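Local coordinates for protein UDP-N-acetylglucosamine 2-epimerase (Listeria monocytogenes, PDB 3OT5) that probably interconverts UDP-N-acetylglucosamine and UDP-N-acetylmannosamine by epimerising the sugar at C2, at residues 302-307 against 322-327. Numbering follows the deposited sequence.
Sequences SYLVFT and PVLVLR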
ATOM      1  N   SER A 302      13.433  11.586   2.676  1.00 54.56           N
ATOM      2  CA  SER A 302      14.485  10.602   2.447  1.00 51.89           C
ATOM      3  C   SER A 302      15.157  10.757   1.079  1.00 51.95           C
ATOM      4  O   SER A 302      14.528  11.170   0.102  1.00 51.68           O
ATOM      5  CB  SER A 302      13.912   9.195   2.588  1.00 50.20           C
ATOM      6  OG  SER A 302      13.345   9.021   3.877  1.00 48.41           O
ATOM      7  N   TYR A 303      16.445  10.440   1.033  1.00 50.21           N
ATOM      8  CA  TYR A 303      17.218  10.508  -0.190  1.00 50.35           C
ATOM      9  C   TYR A 303      17.088   9.150  -0.866  1.00 48.50           C
ATOM     10  O   TYR A 303      17.034   9.057  -2.088  1.00 49.40           O
ATOM     11  CB  TYR A 303      18.682  10.830   0.120  1.00 51.86           C
ATOM     12  CG  TYR A 303      19.565  11.057  -1.084  1.00 52.47           C
ATOM     13  CD1 TYR A 303      19.618  12.300  -1.707  1.00 54.08           C
ATOM     14  CD2 TYR A 303      20.386  10.043  -1.576  1.00 55.71           C
ATOM     15  CE1 TYR A 303      20.450  12.525  -2.812  1.00 53.28           C
ATOM     16  CE2 TYR A 303      21.224  10.259  -2.679  1.00 54.53           C
ATOM     17  CZ  TYR A 303      21.243  11.500  -3.294  1.00 54.87           C
ATOM     18  OH  TYR A 303      22.068  11.713  -4.384  1.00 61.49           O
ATOM     19  N   LEU A 304      17.042   8.093  -0.067  1.00 45.15           N
ATOM     20  CA  LEU A 304      16.887   6.761  -0.618  1.00 44.24           C
ATOM     21  C   LEU A 304      16.376   5.867   0.496  1.00 42.68           C
ATOM     22  O   LEU A 304      16.500   6.181   1.684  1.00 42.40           O
ATOM     23  CB  LEU A 304      18.201   6.232  -1.230  1.00 45.74           C
ATOM     24  CG  LEU A 304      19.280   5.655  -0.313  1.00 44.83           C
ATOM     25  CD1 LEU A 304      18.847   4.267   0.101  1.00 43.14           C
ATOM     26  CD2 LEU A 304      20.637   5.564  -0.995  1.00 48.36           C
ATOM     27  N   VAL A 305      15.773   4.758   0.114  1.00 42.84           N
ATOM     28  CA  VAL A 305      15.223   3.839   1.091  1.00 41.90           C
ATOM     29  C   VAL A 305      15.551   2.414   0.724  1.00 41.10           C
ATOM     30  O   VAL A 305      15.518   2.048  -0.448  1.00 43.00           O
ATOM     31  CB  VAL A 305      13.680   4.009   1.212  1.00 41.06           C
ATOM     32  CG1 VAL A 305      13.026   3.918  -0.137  1.00 44.01           C
ATOM     33  CG2 VAL A 305      13.065   2.955   2.181  1.00 44.13           C
ATOM     34  N   PHE A 306      15.928   1.638   1.732  1.00 41.46           N
ATOM     35  CA  PHE A 306      16.199   0.217   1.599  1.00 41.20           C
ATOM     36  C   PHE A 306      15.013  -0.452   2.225  1.00 40.08           C
ATOM     37  O   PHE A 306      14.708  -0.165   3.360  1.00 39.22           O
ATOM     38  CB  PHE A 306      17.396  -0.248   2.425  1.00 41.80           C
ATOM     39  CG  PHE A 306      18.737   0.175   1.900  1.00 45.02           C
ATOM     40  CD1 PHE A 306      19.349  -0.543   0.880  1.00 47.59           C
ATOM     41  CD2 PHE A 306      19.440   1.217   2.500  1.00 45.98           C
ATOM     42  CE1 PHE A 306      20.623  -0.182   0.420  1.00 51.66           C
ATOM     43  CE2 PHE A 306      20.700   1.580   2.053  1.00 47.39           C
ATOM     44  CZ  PHE A 306      21.293   0.882   1.006  1.00 51.09           C
ATOM     45  N   THR A 307      14.376  -1.383   1.528  1.00 40.23           N
ATOM     46  CA  THR A 307      13.231  -2.041   2.096  1.00 39.30           C
ATOM     47  C   THR A 307      12.948  -3.355   1.430  1.00 39.54           C
ATOM     48  O   THR A 307      13.462  -3.648   0.350  1.00 40.20           O
ATOM     49  CB  THR A 307      11.950  -1.164   1.912  1.00 39.23           C
ATOM     50  OG1 THR A 307      10.881  -1.648   2.738  1.00 39.94           O
ATOM     51  CG2 THR A 307      11.514  -1.157   0.469  1.00 35.66           C
ATOM     52  N   PRO A 322      14.150   7.084  -4.519  1.00 47.13           N
ATOM     53  CA  PRO A 322      14.699   5.854  -5.064  1.00 46.26           C
ATOM     54  C   PRO A 322      14.623   4.742  -4.028  1.00 43.98           C
ATOM     55  O   PRO A 322      14.915   4.982  -2.845  1.00 41.87           O
ATOM     56  CB  PRO A 322      16.168   6.217  -5.322  1.00 47.82           C
ATOM     57  CG  PRO A 322      16.152   7.652  -5.586  1.00 49.72           C
ATOM     58  CD  PRO A 322      15.095   8.205  -4.657  1.00 48.66           C
ATOM     59  N   VAL A 323      14.247   3.542  -4.468  1.00 43.06           N
ATOM     60  CA  VAL A 323      14.136   2.404  -3.572  1.00 41.85           C
ATOM     61  C   VAL A 323      15.092   1.253  -3.920  1.00 43.47           C
ATOM     62  O   VAL A 323      15.141   0.800  -5.059  1.00 44.91           O
ATOM     63  CB  VAL A 323      12.684   1.845  -3.577  1.00 41.20           C
ATOM     64  CG1 VAL A 323      12.569   0.647  -2.675  1.00 37.72           C
ATOM     65  CG2 VAL A 323      11.682   2.921  -3.172  1.00 38.03           C
ATOM     66  N   LEU A 324      15.868   0.802  -2.935  1.00 44.18           N
ATOM     67  CA  LEU A 324      16.762  -0.350  -3.105  1.00 44.35           C
ATOM     68  C   LEU A 324      16.050  -1.484  -2.372  1.00 43.01           C
ATOM     69  O   LEU A 324      15.864  -1.432  -1.152  1.00 42.35           O
ATOM     70  CB  LEU A 324      18.160  -0.088  -2.546  1.00 45.52           C
ATOM     71  CG  LEU A 324      18.966   1.032  -3.231  1.00 45.95           C
ATOM     72  CD1 LEU A 324      20.362   1.149  -2.624  1.00 43.94           C
ATOM     73  CD2 LEU A 324      19.070   0.790  -4.727  1.00 49.15           C
ATOM     74  N   VAL A 325      15.621  -2.492  -3.126  1.00 43.23           N
ATOM     75  CA  VAL A 325      14.843  -3.599  -2.562  1.00 42.31           C
ATOM     76  C   VAL A 325      15.703  -4.743  -2.040  1.00 43.25           C
ATOM     77  O   VAL A 325      16.447  -5.359  -2.784  1.00 44.20           O
ATOM     78  CB  VAL A 325      13.809  -4.094  -3.578  1.00 42.89           C
ATOM     79  CG1 VAL A 325      12.956  -5.233  -2.989  1.00 41.43           C
ATOM     80  CG2 VAL A 325      12.918  -2.918  -4.003  1.00 39.76           C
ATOM     81  N   LEU A 326      15.568  -5.010  -0.742  1.00 43.35           N
ATOM     82  CA  LEU A 326      16.339  -6.045  -0.053  1.00 45.40           C
ATOM     83  C   LEU A 326      15.698  -7.411  -0.232  1.00 46.88           C
ATOM     84  O   LEU A 326      15.242  -8.026   0.738  1.00 45.42           O
ATOM     85  CB  LEU A 326      16.443  -5.702   1.432  1.00 43.98           C
ATOM     86  CG  LEU A 326      16.994  -4.305   1.730  1.00 44.87           C
ATOM     87  CD1 LEU A 326      17.068  -4.041   3.237  1.00 44.13           C
ATOM     88  CD2 LEU A 326      18.329  -4.084   1.058  1.00 41.89           C
ATOM     89  N   ARG A 327      15.652  -7.874  -1.479  1.00 49.07           N
ATOM     90  CA  ARG A 327      15.041  -9.162  -1.802  1.00 52.45           C
ATOM     91  C   ARG A 327      15.697  -9.830  -2.995  1.00 54.94           C
ATOM     92  O   ARG A 327      16.268  -9.169  -3.860  1.00 54.48           O
ATOM     93  CB  ARG A 327      13.553  -9.002  -2.147  1.00 51.75           C
ATOM     94  CG  ARG A 327      12.697  -8.346  -1.095  1.00 53.87           C
ATOM     95  CD  ARG A 327      11.244  -8.532  -1.423  1.00 55.80           C
ATOM     96  NE  ARG A 327      10.917  -9.951  -1.426  1.00 61.17           N
ATOM     97  CZ  ARG A 327       9.737 -10.453  -1.775  1.00 64.32           C
ATOM     98  NH1 ARG A 327       8.747  -9.651  -2.160  1.00 65.01           N
ATOM     99  NH2 ARG A 327       9.549 -11.764  -1.743  1.00 65.29           N
TER
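Two neighbouring strands of a Rossmann-like beta-alpha-beta unit, 304-307 and 323-325, run parallel in the six-stranded sheet of the C-terminal half of this epimerase, with helix 310-315 in the connection between them. Their axes are inclined by 19° and approach to 4.8 Å. Four backbone hydrogen bonds form the parallel ladder: Val305 N gives to Pro322 O, Leu324 N to Val305 O over 2.8 Å and almost straight, Thr307 N to Leu324 O, and Leu326 N to Thr307 O over 2.7 Å. This last donor stands well above the carbonyl plane, where the second strand has ended and Leu326 centres an inverse gamma turn. The oxygens of Val305 and Thr307 also receive CA-H contacts from Val323 and Val325, respectively.

On one face, Phe306 and Leu324 extend side by side. With CG anti to the carbonyl carbon (chi1 -73°), the Phe306 ring reaches Leu324, and Leu324 CD1 lies 3.3 Å from Phe306 CE1. Leu326 CD2 lies 3.7 Å from Phe306 CD1, and the two leucine methyls come obliquely from opposite sides of the ring plane. Helix 348-360 packs over this face, with Ala355 on Phe306 and Leu358 on Leu324. On the opposite face of the sheet, Val305 and Val323 point the same way and press tightly together, CG1 of Val305 lying 3.5 Å from CG2 of Val323. Thr307 touches Val323 through its methyl, while its OG1, anti to the backbone N (chi1 -166°), is hydrogen-bonded to Thr230 OG1 and to Ser309 N. The polar and apolar branches of this buried threonine thus have separate partners, and CG2 of Thr307 meets CG1 of Val323 at 3.8 Å.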